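Long-range contacts in acyl-CoA thioesterase (Alicyclobacillus acidocaldarius subsp. acidocaldarius, PDB 3RQB), which probably hydrolyses the thioester bond of acyl-CoA substrates, as a hot-dog-fold protein whose physiological role is not established: residues D13-L18 against Q28-Y33; R23-Q28 against I80-V85; T66-A71 against V105-A110; P72-P77 against M99-V104. All blocks are in the same frame, centred on the assembly; numbering follows the deposited sequence.

From the N terminus, contact 1 closes the first and shortest loop, bringing the segment that follows strand 25-28 back beside helix 11-15. Contacts 2 and 3 close longer loops. Contact 2 crosses contact 1: segment 23-28 begins inside that loop yet pairs with strand 77-87 far along the chain, and Gln28 belongs to both. Contact 3 joins strands 61-69 and 103-113 and also crosses contact 2. Nested within it is contact 4, where the segment linking strands 61-69 and 77-87 meets the hairpin turn between strands 91-100 and 103-113. Contacts 1 and 4, in series, touch through a probable Val29 N to Ala76 O hydrogen bond. The four contacts tie the N-terminal segment to the first hot-dog unit.

Contact 1 of 4, residues D13-L18 against Q28-Y33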
loop_
_atom_site.group_PDB
_atom_site.type_symbol
_atom_site.label_atom_id
_atom_site.label_comp_id
_atom_site.label_asym_id
_atom_site.label_seq_id
_atom_site.Cartn_x
_atom_site.Cartn_y
_atom_site.Cartn_z
ATOM N N ASP B 13 -9.695 -3.023 22.904
ATOM C CA ASP B 13 -9.544 -1.703 23.504
ATOM C C ASP B 13 -8.463 -1.743 24.579
ATOM O O ASP B 13 -7.853 -0.724 24.925
ATOM C CB ASP B 13 -10.878 -1.237 24.086
ATOM C CG ASP B 13 -11.949 -1.123 23.032
ATOM O OD1 ASP B 13 -11.615 -0.677 21.918
ATOM O OD2 ASP B 13 -13.112 -1.482 23.303
ATOM N N ASP B 14 -8.231 -2.938 25.102
ATOM C CA ASP B 14 -7.229 -3.134 26.128
ATOM C C ASP B 14 -5.832 -3.095 25.511
ATOM O O ASP B 14 -4.936 -2.443 26.027
ATOM C CB ASP B 14 -7.477 -4.458 26.847
ATOM C CG ASP B 14 -7.039 -4.427 28.294
ATOM O OD1 ASP B 14 -6.027 -5.087 28.618
ATOM O OD2 ASP B 14 -7.701 -3.735 29.101
ATOM N N ALA B 15 -5.652 -3.779 24.390
ATOM C CA ALA B 15 -4.357 -3.806 23.710
ATOM C C ALA B 15 -3.984 -2.450 23.135
ATOM O O ALA B 15 -2.819 -2.047 23.160
ATOM C CB ALA B 15 -4.370 -4.836 22.605
ATOM N N THR B 16 -4.984 -1.758 22.603
ATOM C CA THR B 16 -4.767 -0.479 21.936
ATOM C C THR B 16 -4.950 0.694 22.888
ATOM O O THR B 16 -4.928 1.853 22.465
ATOM C CB THR B 16 -5.693 -0.293 20.733
ATOM O OG1 THR B 16 -7.043 -0.134 21.193
ATOM C CG2 THR B 16 -5.586 -1.494 19.781
ATOM N N ALA B 17 -5.177 0.399 24.163
ATOM C CA ALA B 17 -5.245 1.456 25.162
ATOM C C ALA B 17 -3.921 2.217 25.161
ATOM O O ALA B 17 -2.846 1.609 25.239
ATOM C CB ALA B 17 -5.541 0.879 26.545
ATOM N N LEU B 18 -4.007 3.541 25.055
ATOM C CA LEU B 18 -2.832 4.403 25.073
ATOM C C LEU B 18 -2.996 5.496 26.117
ATOM O O LEU B 18 -4.086 5.711 26.661
ATOM C CB LEU B 18 -2.596 5.058 23.711
ATOM C CG LEU B 18 -2.396 4.138 22.505
ATOM C CD1 LEU B 18 -2.097 4.926 21.231
ATOM C CD2 LEU B 18 -1.290 3.128 22.793
ATOM N N GLN B 28 1.473 -0.820 25.960
ATOM C CA GLN B 28 2.142 -2.063 26.254
ATOM C C GLN B 28 1.783 -2.996 25.142
ATOM O O GLN B 28 0.640 -2.978 24.671
ATOM C CB GLN B 28 1.643 -2.638 27.568
ATOM C CG GLN B 28 2.473 -2.238 28.755
ATOM C CD GLN B 28 1.871 -2.707 30.064
ATOM O OE1 GLN B 28 0.719 -2.402 30.367
ATOM N NE2 GLN B 28 2.648 -3.453 30.849
ATOM N N VAL B 29 2.758 -3.780 24.695
ATOM C CA VAL B 29 2.448 -4.883 23.806
ATOM C C VAL B 29 1.813 -5.952 24.683
ATOM O O VAL B 29 2.404 -6.391 25.676
ATOM C CB VAL B 29 3.703 -5.450 23.117
ATOM C CG1 VAL B 29 3.369 -6.741 22.376
ATOM C CG2 VAL B 29 4.295 -4.430 22.174
ATOM N N LYS B 30 0.599 -6.350 24.321
ATOM C CA LYS B 30 -0.115 -7.370 25.069
ATOM C C LYS B 30 0.416 -8.739 24.659
ATOM O O LYS B 30 0.642 -8.993 23.481
ATOM C CB LYS B 30 -1.614 -7.283 24.783
ATOM C CG LYS B 30 -2.471 -6.777 25.930
ATOM C CD LYS B 30 -3.948 -6.908 25.555
ATOM C CE LYS B 30 -4.809 -7.345 26.736
ATOM N NZ LYS B 30 -5.901 -8.271 26.314
ATOM N N ALA B 31 0.626 -9.622 25.623
ATOM C CA ALA B 31 1.120 -10.952 25.304
ATOM C C ALA B 31 0.000 -11.824 24.743
ATOM O O ALA B 31 0.261 -12.830 24.073
ATOM C CB ALA B 31 1.729 -11.586 26.524
ATOM N N GLU B 32 -1.244 -11.431 25.019
ATOM C CA GLU B 32 -2.414 -12.183 24.557
ATOM C C GLU B 32 -2.650 -12.030 23.042
ATOM O O GLU B 32 -3.347 -12.839 22.427
ATOM C CB GLU B 32 -3.670 -11.803 25.361
ATOM C CG GLU B 32 -3.583 -12.066 26.882
ATOM C CD GLU B 32 -2.904 -10.938 27.662
ATOM O OE1 GLU B 32 -2.675 -11.093 28.888
ATOM O OE2 GLU B 32 -2.604 -9.890 27.054
ATOM N N TYR B 33 -2.072 -10.986 22.453
ATOM C CA TYR B 33 -2.107 -10.793 21.000
ATOM C C TYR B 33 -0.883 -11.337 20.268
ATOM O O TYR B 33 -0.696 -11.091 19.075
ATOM C CB TYR B 33 -2.384 -9.339 20.619
ATOM C CG TYR B 33 -3.862 -9.022 20.498
ATOM C CD1 TYR B 33 -4.526 -9.156 19.282
ATOM C CD2 TYR B 33 -4.595 -8.592 21.604
ATOM C CE1 TYR B 33 -5.878 -8.863 19.166
ATOM C CE2 TYR B 33 -5.948 -8.295 21.503
ATOM C CZ TYR B 33 -6.585 -8.431 20.283
ATOM O OH TYR B 33 -7.929 -8.132 20.179
HETATM O O HOH W 1 -1.154 -0.477 24.658
#
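Asp14 and Lys30 carry the polar side of this contact, where the end of helix 11-15 lies against the irregular segment after strand 25-28. Their side chains cross at about a right angle, and the carboxylate meets the last methylene more closely than the amine: Asp14 OD1 is 3.2 Å from Lys30 CE but 3.9 Å from Lys30 NZ, a long salt bridge. Lys30 NZ has a second long partner within its own segment, Glu32 OE2 at 3.7 Å, which makes a charge network of Asp14, Lys30 and Glu32. Bends at the last two lysine torsions (chi3 141°, chi4 -143°) place CE and NZ near these carboxylates.

Apolar packing accompanies these charges. Lys30 CD sits 3.6 Å from Ala15 CB. That same methyl approaches the ring of Tyr33 obliquely, with Ala15 CB 3.9 Å from Tyr33 CD2. Ile43 of helix 41-53 packs on both Ala15 and Tyr33, while Trp149 stacks on the tyrosine ring, consistent with the burial of Ala15 and Tyr33.

A water supplies the remaining link between the backbones. It accepts the N-H of Gln28, with Gln28 N 3.0 Å away, and lies 2.7 Å from Ala15 O, to which it can donate, and equally near Ala17 O; its protons are probably shared among several acceptors.

The chemistry illustrates how a join can be made of individually modest forces: a lysine whose charge is probably balanced by two carboxylates, a small methyl that touches both an aliphatic chain and an aromatic ring, and solvent bridging main-chain groups at the end of the helix.

Contact 2 of 4, residues R23-Q28 against I80-V85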
loop_
_atom_site.group_PDB
_atom_site.type_symbol
_atom_site.label_atom_id
_atom_site.label_comp_id
_atom_site.label_asym_id
_atom_site.label_seq_id
_atom_site.Cartn_x
_atom_site.Cartn_y
_atom_site.Cartn_z
ATOM N N ARG B 23 3.689 14.602 24.669
ATOM C CA ARG B 23 4.744 14.518 23.674
ATOM C C ARG B 23 4.597 13.195 22.952
ATOM O O ARG B 23 4.419 13.157 21.737
ATOM C CB ARG B 23 6.139 14.697 24.291
ATOM C CG ARG B 23 6.624 16.153 24.259
ATOM C CD ARG B 23 8.069 16.336 24.753
ATOM N NE ARG B 23 8.565 17.699 24.505
ATOM C CZ ARG B 23 8.640 18.674 25.414
ATOM N NH1 ARG B 23 8.267 18.468 26.672
ATOM N NH2 ARG B 23 9.098 19.868 25.064
ATOM N N GLN B 24 4.697 12.106 23.703
ATOM C CA GLN B 24 4.585 10.782 23.119
ATOM C C GLN B 24 3.457 9.934 23.736
ATOM O O GLN B 24 2.938 10.236 24.816
ATOM C CB GLN B 24 5.940 10.090 23.212
ATOM C CG GLN B 24 7.064 10.965 22.672
ATOM C CD GLN B 24 8.435 10.387 22.928
ATOM O OE1 GLN B 24 9.360 10.580 22.134
ATOM N NE2 GLN B 24 8.579 9.676 24.043
ATOM N N PHE B 25 3.065 8.888 23.016
ATOM C CA PHE B 25 2.052 7.940 23.470
ATOM C C PHE B 25 2.671 6.714 24.110
ATOM O O PHE B 25 3.711 6.218 23.663
ATOM C CB PHE B 25 1.182 7.486 22.304
ATOM C CG PHE B 25 0.174 8.502 21.882
ATOM C CD1 PHE B 25 0.420 9.335 20.799
ATOM C CD2 PHE B 25 -1.017 8.638 22.576
ATOM C CE1 PHE B 25 -0.509 10.282 20.401
ATOM C CE2 PHE B 25 -1.952 9.585 22.186
ATOM C CZ PHE B 25 -1.695 10.412 21.092
ATOM N N HIS B 26 2.016 6.208 25.147
ATOM C CA HIS B 26 2.528 5.049 25.849
ATOM C C HIS B 26 1.572 3.894 25.737
ATOM O O HIS B 26 0.363 4.068 25.833
ATOM C CB HIS B 26 2.780 5.401 27.302
ATOM C CG HIS B 26 3.645 6.604 27.464
ATOM N ND1 HIS B 26 4.960 6.527 27.871
ATOM C CD2 HIS B 26 3.398 7.913 27.230
ATOM C CE1 HIS B 26 5.478 7.741 27.901
ATOM N NE2 HIS B 26 4.550 8.601 27.518
ATOM N N GLY B 27 2.130 2.716 25.512
ATOM C CA GLY B 27 1.339 1.512 25.429
ATOM C C GLY B 27 2.152 0.309 25.855
ATOM O O GLY B 27 3.360 0.393 26.104
ATOM N N GLN B 28 1.473 -0.820 25.960
ATOM C CA GLN B 28 2.142 -2.063 26.254
ATOM C C GLN B 28 1.783 -2.996 25.142
ATOM O O GLN B 28 0.640 -2.978 24.671
ATOM C CB GLN B 28 1.643 -2.638 27.568
ATOM C CG GLN B 28 2.473 -2.238 28.755
ATOM C CD GLN B 28 1.871 -2.707 30.064
ATOM O OE1 GLN B 28 0.719 -2.402 30.367
ATOM N NE2 GLN B 28 2.648 -3.453 30.849
ATOM N N ILE B 80 5.147 5.699 21.289
ATOM C CA ILE B 80 4.852 6.119 19.929
ATOM C C ILE B 80 4.897 7.616 19.799
ATOM O O ILE B 80 4.281 8.330 20.574
ATOM C CB ILE B 80 3.465 5.676 19.478
ATOM C CG1 ILE B 80 3.295 4.172 19.705
ATOM C CG2 ILE B 80 3.255 6.033 18.000
ATOM C CD1 ILE B 80 1.920 3.635 19.339
ATOM N N GLU B 81 5.600 8.098 18.790
ATOM C CA GLU B 81 5.646 9.524 18.538
ATOM C C GLU B 81 4.895 9.830 17.254
ATOM O O GLU B 81 5.378 9.534 16.161
ATOM C CB GLU B 81 7.099 9.929 18.388
ATOM C CG GLU B 81 7.338 11.395 18.243
ATOM C CD GLU B 81 8.813 11.703 18.227
ATOM O OE1 GLU B 81 9.439 11.661 19.313
ATOM O OE2 GLU B 81 9.345 11.959 17.123
ATOM N N ALA B 82 3.726 10.452 17.375
ATOM C CA ALA B 82 2.882 10.698 16.200
ATOM C C ALA B 82 2.806 12.183 15.784
ATOM O O ALA B 82 2.197 12.991 16.485
ATOM C CB ALA B 82 1.482 10.127 16.430
ATOM N N VAL B 83 3.402 12.531 14.636
ATOM C CA VAL B 83 3.413 13.921 14.146
ATOM C C VAL B 83 2.332 14.219 13.110
ATOM O O VAL B 83 2.224 13.523 12.094
ATOM C CB VAL B 83 4.776 14.327 13.512
ATOM C CG1 VAL B 83 4.743 15.788 13.075
ATOM C CG2 VAL B 83 5.922 14.085 14.475
ATOM N N PRO B 84 1.535 15.264 13.368
ATOM C CA PRO B 84 0.619 15.859 12.396
ATOM C C PRO B 84 1.457 16.729 11.472
ATOM O O PRO B 84 1.605 17.936 11.637
ATOM C CB PRO B 84 -0.315 16.698 13.264
ATOM C CG PRO B 84 0.548 17.125 14.381
ATOM C CD PRO B 84 1.475 15.955 14.663
ATOM N N VAL B 85 2.045 16.047 10.508
ATOM C CA VAL B 85 3.002 16.597 9.565
ATOM C C VAL B 85 2.468 17.693 8.597
ATOM O O VAL B 85 3.159 18.668 8.281
ATOM C CB VAL B 85 3.623 15.400 8.810
ATOM C CG1 VAL B 85 3.878 15.703 7.329
ATOM C CG2 VAL B 85 4.855 14.912 9.564
#
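Phe25, packed beside Ile80, has its ring carbon CG opposite its own carbonyl carbon (chi1 -76°), and this torsion directs the ring along strand 77-87 until its CE1 comes within 4.4 Å of Ala82 CB. The ring approaches that methyl obliquely, while Ile80 O lies near the ring plane at its edge, 4.0 Å from Phe25 CD1.

The backbones are paired directly as well. Phe25 and Ile80 form an antiparallel hydrogen-bonded pair, with Phe25 N to Ile80 O at 2.8 Å and nearly straight (174°), and Ile80 N to Phe25 O at the same 2.8 Å. This pairing sets the two side chains next to one another on the same face, Phe25 CB lying 4.1 Å from Ile80 CB. It is a compact example of how one reciprocal couple can fix the register of a short strand, here 25-28, on a longer neighbour.

One residue earlier, Gln24 and Glu81 are both extended beyond CG, and their chains pass beside each other at a slant. Separately, Gln24 CB meets the backbone of the other strand, 3.6 Å from Ile80 O.

In the fold, this is the edge region of the N-terminal hot-dog unit. Strand 25-28 lies between the short strand 19-20, whose Phe20 meets the Phe25 ring, and strand 77-87, which is followed across the sheet by strand 91-100. Helix 41-53 packs against the face that carries Phe25, Ile80 and Ala82, with Ala51 touching all three side chains and Thr47 adding to the packing on Ile80.

Contact 3 of 4, residues T66-A71 against V105-A110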
loop_
_atom_site.group_PDB
_atom_site.type_symbol
_atom_site.label_atom_id
_atom_site.label_comp_id
_atom_site.label_asym_id
_atom_site.label_seq_id
_atom_site.Cartn_x
_atom_site.Cartn_y
_atom_site.Cartn_z
ATOM N N THR B 66 -0.278 2.972 6.249
ATOM C CA THR B 66 0.822 2.108 5.860
ATOM C C THR B 66 1.686 1.914 7.087
ATOM O O THR B 66 2.173 2.885 7.664
ATOM C CB THR B 66 1.680 2.727 4.737
ATOM O OG1 THR B 66 0.940 2.739 3.507
ATOM C CG2 THR B 66 2.970 1.934 4.558
ATOM N N VAL B 67 1.841 0.660 7.502
ATOM C CA VAL B 67 2.664 0.324 8.654
ATOM C C VAL B 67 3.822 -0.513 8.185
ATOM O O VAL B 67 3.630 -1.511 7.500
ATOM C CB VAL B 67 1.907 -0.537 9.686
ATOM C CG1 VAL B 67 2.836 -0.933 10.829
ATOM C CG2 VAL B 67 0.676 0.179 10.214
ATOM N N ASN B 68 5.024 -0.112 8.568
ATOM C CA ASN B 68 6.219 -0.887 8.270
ATOM C C ASN B 68 6.793 -1.467 9.558
ATOM O O ASN B 68 7.050 -0.723 10.513
ATOM C CB ASN B 68 7.241 0.001 7.571
ATOM C CG ASN B 68 6.601 0.894 6.531
ATOM O OD1 ASN B 68 6.605 2.124 6.656
ATOM N ND2 ASN B 68 6.012 0.279 5.514
ATOM N N PHE B 69 6.987 -2.787 9.594
ATOM C CA PHE B 69 7.522 -3.418 10.796
ATOM C C PHE B 69 9.043 -3.544 10.688
ATOM O O PHE B 69 9.577 -4.401 9.962
ATOM C CB PHE B 69 6.895 -4.796 11.011
ATOM C CG PHE B 69 5.385 -4.797 10.952
ATOM C CD1 PHE B 69 4.630 -4.812 12.115
ATOM C CD2 PHE B 69 4.719 -4.789 9.731
ATOM C CE1 PHE B 69 3.234 -4.814 12.067
ATOM C CE2 PHE B 69 3.318 -4.793 9.670
ATOM C CZ PHE B 69 2.577 -4.805 10.838
ATOM N N ALA B 70 9.724 -2.718 11.484
ATOM C CA ALA B 70 11.164 -2.537 11.384
ATOM C C ALA B 70 11.860 -3.684 12.065
ATOM O O ALA B 70 12.976 -4.054 11.709
ATOM C CB ALA B 70 11.565 -1.236 12.014
ATOM N N ALA B 71 11.156 -4.278 13.015
ATOM C CA ALA B 71 11.715 -5.308 13.859
ATOM C C ALA B 71 10.568 -5.764 14.722
ATOM O O ALA B 71 9.695 -4.960 15.047
ATOM C CB ALA B 71 12.817 -4.733 14.717
ATOM N N VAL B 105 11.031 0.280 16.496
ATOM C CA VAL B 105 10.358 -0.991 16.321
ATOM C C VAL B 105 9.469 -0.978 15.076
ATOM O O VAL B 105 9.582 -1.854 14.210
ATOM C CB VAL B 105 9.564 -1.372 17.570
ATOM C CG1 VAL B 105 8.365 -2.224 17.195
ATOM C CG2 VAL B 105 10.464 -2.106 18.541
ATOM N N THR B 106 8.517 -0.046 15.057
ATOM C CA THR B 106 7.535 0.066 13.984
ATOM C C THR B 106 7.332 1.519 13.518
ATOM O O THR B 106 7.399 2.436 14.329
ATOM C CB THR B 106 6.200 -0.536 14.464
ATOM O OG1 THR B 106 6.413 -1.916 14.804
ATOM C CG2 THR B 106 5.123 -0.425 13.400
ATOM N N THR B 107 7.116 1.726 12.214
ATOM C CA THR B 107 6.746 3.043 11.677
ATOM C C THR B 107 5.502 2.980 10.800
ATOM O O THR B 107 5.173 1.938 10.228
ATOM C CB THR B 107 7.874 3.733 10.857
ATOM O OG1 THR B 107 7.936 3.190 9.525
ATOM C CG2 THR B 107 9.214 3.592 11.563
ATOM N N ALA B 108 4.814 4.111 10.697
ATOM C CA ALA B 108 3.571 4.166 9.955
ATOM C C ALA B 108 3.332 5.566 9.423
ATOM O O ALA B 108 3.822 6.546 9.985
ATOM C CB ALA B 108 2.407 3.727 10.839
ATOM N N THR B 109 2.587 5.654 8.331
ATOM C CA THR B 109 2.117 6.939 7.843
ATOM C C THR B 109 0.605 6.835 7.686
ATOM O O THR B 109 0.069 5.767 7.372
ATOM C CB THR B 109 2.795 7.361 6.504
ATOM O OG1 THR B 109 2.464 6.424 5.467
ATOM C CG2 THR B 109 4.314 7.434 6.656
ATOM N N ALA B 110 -0.089 7.938 7.924
ATOM C CA ALA B 110 -1.539 7.925 7.827
ATOM C C ALA B 110 -2.083 9.196 7.196
ATOM O O ALA B 110 -1.497 10.285 7.309
ATOM C CB ALA B 110 -2.172 7.699 9.202
#
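Val67 and Ala108 are a non-hydrogen-bonded pair of two antiparallel strands within the hot-dog sheet, 61-69 and 103-113, whose directions differ by 164°.

The backbone bonds, made by the residues to either side, come in two reciprocal couples. Thr66 N reaches Thr109 O at 3.0 Å, answered by Thr109 N to Thr66 O, and Asn68 N to Thr107 O is answered by Thr107 N to Asn68 O. At the end of strand 61-69 Val105 O takes Ala70 N at 2.9 Å and, weakly, Ala71 N. Here Val105 and Thr106 both face Met98 on the next strand, a classic beta bulge.

The pair illustrates how a sheet can give its two faces different tasks. Apolar contacts lie on the face of Val67, Phe69, Thr106 and Ala108, which is turned to helix 41-53. With chi1 at 177°, Val67 sends CG1 to Thr106 CG2, 3.5 Å away, and over one face of the Phe69 ring toward its rim. The other methyl, Val67 CG2, is 4.0 Å from Ala108 CB.

Polar side chains occupy the face of Thr66, Asn68, Thr107 and Thr109, which helps build the interface with the second subunit. There Thr66 packs on Thr66 and Thr109 on Thr109 of the partner, while Thr66 OG1 is hydrogen-bonded to Thr212 OG1 of its own chain. Asn68 OD1 lies 3.3 Å from Thr107 OG1 and accepts a hydrogen bond from Thr109 OG1 of the second subunit.

Contact 4 of 4, residues P72-P77 against M99-V104; sequences PAKVAP and MQDGEV
Gln100 reaches across to the backbone of the segment Lys74 to Pro77 and contributes by far the greatest buried surface of any residue here. With CG opposite its own carbonyl carbon (chi1 -88°) and the chain extended beyond, it exemplifies how one side-chain amide can serve several main-chain groups. The Gln100 NE2 to Lys74 O bond is 2.9 Å long and nearly straight (170°). Lys74 O lies in the plane of the glutamine amide, although NE2 itself stands above the plane of that carbonyl (53° out). Pro77 O also takes a bond from Gln100 NE2 at 3.2 Å, again from above the carbonyl plane, and Ala76 O a weak one at 3.1 Å. Two N-H groups thus serve three carbonyls, and at least one proton must be shared. Gln100 OE1 accepts a weak bond from Lys74 N at 3.1 Å. Pairing with both the N-H and the C=O of Lys74 probably limits rotation of the amide.

Gln100 is also the first residue of a type I' beta turn, Gln100 to Glu103, that closes the hairpin between strands 91-100 and 103-113. The turn is held by backbone hydrogen bonds from Gln100 N to Glu103 O and from Glu103 N to Gln100 O.

Lys74, second in buried surface, bends at chi2 and lays its aliphatic part beside the amide, with Lys74 CD 3.7 Å from Gln100 OE1. Its CE comes 4.2 Å from Asp101 OD2. Pro77 begins strand 77-87, and just before it Ala76 is hydrogen-bonded through its backbone to Val29, whose side chain also packs on Gln100.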
loop_
_atom_site.group_PDB
_atom_site.type_symbol
_atom_site.label_atom_id
_atom_site.label_comp_id
_atom_site.label_asym_id
_atom_site.label_seq_id
_atom_site.Cartn_x
_atom_site.Cartn_y
_atom_site.Cartn_z
ATOM N N PRO B 72 10.541 -7.065 15.064
ATOM C CA PRO B 72 9.482 -7.626 15.916
ATOM C C PRO B 72 9.442 -6.938 17.276
ATOM O O PRO B 72 10.469 -6.812 17.947
ATOM C CB PRO B 72 9.896 -9.098 16.072
ATOM C CG PRO B 72 11.350 -9.130 15.733
ATOM C CD PRO B 72 11.543 -8.080 14.689
ATOM N N ALA B 73 8.262 -6.497 17.686
ATOM C CA ALA B 73 8.158 -5.795 18.948
ATOM C C ALA B 73 8.220 -6.789 20.111
ATOM O O ALA B 73 7.614 -7.863 20.050
ATOM C CB ALA B 73 6.884 -4.975 18.987
ATOM N N LYS B 74 8.983 -6.435 21.146
ATOM C CA LYS B 74 9.052 -7.202 22.390
ATOM C C LYS B 74 7.710 -7.061 23.084
ATOM O O LYS B 74 6.949 -6.145 22.743
ATOM C CB LYS B 74 10.171 -6.682 23.296
ATOM C CG LYS B 74 11.591 -6.883 22.756
ATOM C CD LYS B 74 12.079 -5.700 21.913
ATOM C CE LYS B 74 13.608 -5.664 21.847
ATOM N NZ LYS B 74 14.234 -6.946 22.315
ATOM N N VAL B 75 7.383 -7.925 24.051
ATOM C CA VAL B 75 6.115 -7.653 24.705
ATOM C C VAL B 75 6.564 -6.883 25.922
ATOM O O VAL B 75 6.952 -7.409 26.973
ATOM C CB VAL B 75 5.441 -8.964 25.152
ATOM C CG1 VAL B 75 4.048 -8.683 25.670
ATOM C CG2 VAL B 75 5.401 -9.967 23.993
ATOM N N ALA B 76 6.450 -5.584 25.729
ATOM C CA ALA B 76 7.045 -4.602 26.593
ATOM C C ALA B 76 6.209 -3.363 26.475
ATOM O O ALA B 76 5.468 -3.207 25.507
ATOM C CB ALA B 76 8.491 -4.321 26.187
ATOM N N PRO B 77 6.308 -2.479 27.457
ATOM C CA PRO B 77 5.899 -1.123 27.108
ATOM C C PRO B 77 6.684 -0.652 25.881
ATOM O O PRO B 77 7.808 -1.110 25.613
ATOM C CB PRO B 77 6.316 -0.306 28.328
ATOM C CG PRO B 77 6.399 -1.290 29.445
ATOM C CD PRO B 77 6.839 -2.580 28.824
HETATM N N MSE B 99 8.807 3.086 19.534
HETATM C CA MSE B 99 10.091 2.686 20.106
HETATM C C MSE B 99 9.950 1.887 21.389
HETATM O O MSE B 99 9.078 2.162 22.204
HETATM C CB MSE B 99 10.954 3.918 20.374
HETATM C CG MSE B 99 11.547 4.520 19.119
HETATM SE SE MSE B 99 11.859 6.431 19.277
HETATM C CE MSE B 99 10.002 7.034 19.527
ATOM N N GLN B 100 10.818 0.893 21.547
ATOM C CA GLN B 100 11.002 0.183 22.813
ATOM C C GLN B 100 12.484 0.154 23.126
ATOM O O GLN B 100 13.294 -0.186 22.258
ATOM C CB GLN B 100 10.523 -1.254 22.698
ATOM C CG GLN B 100 9.081 -1.450 23.003
ATOM C CD GLN B 100 8.629 -2.830 22.617
ATOM O OE1 GLN B 100 9.184 -3.436 21.697
ATOM N NE2 GLN B 100 7.626 -3.347 23.324
ATOM N N ASP B 101 12.851 0.492 24.359
ATOM C CA ASP B 101 14.258 0.468 24.747
ATOM C C ASP B 101 15.102 1.332 23.805
ATOM O O ASP B 101 16.200 0.936 23.411
ATOM C CB ASP B 101 14.805 -0.966 24.731
ATOM C CG ASP B 101 13.935 -1.937 25.507
ATOM O OD1 ASP B 101 13.978 -1.898 26.756
ATOM O OD2 ASP B 101 13.225 -2.751 24.865
ATOM N N GLY B 102 14.580 2.497 23.428
ATOM C CA GLY B 102 15.327 3.448 22.619
ATOM C C GLY B 102 15.500 3.121 21.141
ATOM O O GLY B 102 16.027 3.926 20.380
ATOM N N GLU B 103 15.051 1.951 20.711
ATOM C CA GLU B 103 15.224 1.576 19.313
ATOM C C GLU B 103 13.896 1.603 18.554
ATOM O O GLU B 103 12.829 1.377 19.138
ATOM C CB GLU B 103 15.907 0.208 19.198
ATOM C CG GLU B 103 17.421 0.255 19.400
ATOM C CD GLU B 103 18.070 -1.124 19.373
ATOM O OE1 GLU B 103 17.835 -1.912 20.318
ATOM O OE2 GLU B 103 18.816 -1.415 18.407
ATOM N N VAL B 104 13.958 1.909 17.260
ATOM C CA VAL B 104 12.745 1.934 16.461
ATOM C C VAL B 104 12.261 0.545 16.093
ATOM O O VAL B 104 12.948 -0.226 15.426
ATOM C CB VAL B 104 12.901 2.709 15.161
ATOM C CG1 VAL B 104 11.573 2.696 14.429
ATOM C CG2 VAL B 104 13.342 4.125 15.435
#